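Local coordinates for protein methionine-R-sulfoxide reductase (Neisseria meningitidis, PDB 3MMH) that reduces the R epimer of free methionine sulfoxide back to methionine, using a GAF-domain pocket to hold the amino acid, at residues R82-Q87 and D101-H106. Numbering follows the deposited sequence.
Sequences RGVCGQ and DAHPDH. With SME (methionine sulfoxide), chain C.
Arg82 lays the NE side of its guanidinium against the carboxylate of Asp105, NE to OD2 at 2.8 Å and NH2 to OD1 at 2.9 Å, each oxygen met on its syn side with the two planes 25° apart. Bends at chi2 and chi3 fold the arginine back to make this side-on grip. Asp105 OD2 also accepts a hydrogen bond from Gly83 N at 3.1 Å, from the opposite face to Arg82 NE; a water joins the same oxygen to Gln87 NE2. The Gln87 amide works at both ends: OE1 accepts a bent bond (147°) from His103 NE2 (2.9 Å) in its carbonyl plane, while NE2 gives a nearly straight one to Pro104 O, also 2.9 Å. These bonds fasten the type II turn from His103 to His106 against helix 83-91. Val84 CG2 touches both histidines, 3.7 Å from His103 CD2 and at the edge of the His106 ring. Farther in, Val84 N and Cys85 N donate to the substrate carboxylate oxygens OXT and O, each at 2.8 Å. Backbone amides of a helix's first turn receiving a carboxylate, beside a loop pinned to that helix, form the carboxylate-binding part of the substrate pocket in this GAF-fold reductase.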
# COMPACT_ATOMS: atom_id res chain seq x y z
N ARG A 82 2.28 16.42 -15.86
CA ARG A 82 3.23 16.99 -14.90
C ARG A 82 3.99 15.84 -14.25
O ARG A 82 3.42 14.76 -13.95
CB ARG A 82 2.44 17.74 -13.86
CG ARG A 82 1.66 18.98 -14.39
CD ARG A 82 2.53 20.05 -15.00
NE ARG A 82 3.71 20.39 -14.19
CZ ARG A 82 3.69 21.37 -13.31
NH1 ARG A 82 2.64 22.05 -13.05
NH2 ARG A 82 4.79 21.65 -12.61
N GLY A 83 5.25 16.08 -13.93
CA GLY A 83 6.09 15.09 -13.30
C GLY A 83 6.48 13.97 -14.25
O GLY A 83 5.96 13.87 -15.33
N VAL A 84 7.38 13.10 -13.78
CA VAL A 84 7.68 11.89 -14.56
C VAL A 84 6.36 11.09 -14.78
O VAL A 84 6.18 10.51 -15.83
CB VAL A 84 8.77 11.08 -13.87
CG1 VAL A 84 9.21 9.91 -14.72
CG2 VAL A 84 9.99 11.95 -13.51
N CYS A 85 5.55 10.99 -13.73
CA CYS A 85 4.33 10.21 -13.83
C CYS A 85 3.34 10.76 -14.88
O CYS A 85 2.84 10.02 -15.69
CB CYS A 85 3.67 10.08 -12.50
SG CYS A 85 4.50 9.01 -11.29
N GLY A 86 3.12 12.08 -14.81
CA GLY A 86 2.23 12.68 -15.77
C GLY A 86 2.77 12.70 -17.16
O GLY A 86 2.00 12.68 -18.16
N GLN A 87 4.11 12.80 -17.30
CA GLN A 87 4.76 12.64 -18.59
C GLN A 87 4.62 11.27 -19.19
O GLN A 87 4.37 11.13 -20.41
CB GLN A 87 6.24 12.96 -18.52
CG GLN A 87 6.54 14.41 -18.26
CD GLN A 87 7.95 14.68 -17.75
OE1 GLN A 87 8.80 13.79 -17.71
NE2 GLN A 87 8.16 15.92 -17.34
N ASP A 101 17.44 15.29 -10.87
CA ASP A 101 17.93 16.70 -11.06
C ASP A 101 18.15 17.11 -12.52
O ASP A 101 18.11 18.32 -12.78
CB ASP A 101 19.14 16.90 -10.17
CG ASP A 101 18.77 16.80 -8.70
OD1 ASP A 101 19.60 16.37 -7.90
OD2 ASP A 101 17.63 17.16 -8.35
N ALA A 102 18.44 16.24 -13.48
CA ALA A 102 18.47 16.62 -14.85
C ALA A 102 17.20 16.42 -15.63
O ALA A 102 17.17 16.58 -16.87
CB ALA A 102 19.63 15.93 -15.50
N HIS A 103 16.13 16.05 -14.91
CA HIS A 103 14.92 15.71 -15.60
C HIS A 103 13.96 16.85 -15.60
O HIS A 103 13.62 17.35 -14.51
CB HIS A 103 14.26 14.46 -15.02
CG HIS A 103 13.32 13.86 -15.99
ND1 HIS A 103 13.72 13.05 -17.05
CD2 HIS A 103 11.97 13.84 -15.97
CE1 HIS A 103 12.63 12.66 -17.69
NE2 HIS A 103 11.57 13.13 -17.06
N PRO A 104 13.41 17.20 -16.78
CA PRO A 104 12.49 18.34 -16.73
C PRO A 104 11.22 18.06 -15.92
O PRO A 104 10.59 17.01 -16.16
CB PRO A 104 12.18 18.59 -18.23
CG PRO A 104 13.30 17.96 -19.00
CD PRO A 104 13.82 16.82 -18.17
N ASP A 105 10.88 18.96 -14.99
CA ASP A 105 9.60 18.93 -14.25
C ASP A 105 9.35 17.67 -13.36
O ASP A 105 8.23 17.30 -13.15
CB ASP A 105 8.41 19.13 -15.19
CG ASP A 105 7.09 19.45 -14.50
OD1 ASP A 105 7.11 20.27 -13.53
OD2 ASP A 105 6.02 18.91 -14.88
N HIS A 106 10.40 17.04 -12.85
CA HIS A 106 10.29 16.01 -11.83
C HIS A 106 9.53 16.58 -10.62
O HIS A 106 9.77 17.73 -10.20
CB HIS A 106 11.70 15.54 -11.45
CG HIS A 106 11.72 14.59 -10.30
ND1 HIS A 106 12.07 15.00 -9.04
CD2 HIS A 106 11.39 13.29 -10.20
CE1 HIS A 106 12.00 13.98 -8.21
NE2 HIS A 106 11.55 12.93 -8.88
N SME C . 8.46 11.62 -8.85
CA SME C . 7.08 11.48 -9.38
CB SME C . 6.00 11.74 -8.31
CG SME C . 5.62 10.52 -7.44
S SME C . 6.76 10.22 -6.16
OE SME C . 8.19 10.29 -6.41
CE SME C . 6.08 8.77 -5.48
C SME C . 6.90 12.34 -10.59
O SME C . 5.82 12.25 -11.20
OXT SME C . 7.86 13.11 -10.98
O HOH W 1 6.05 17.90 -17.39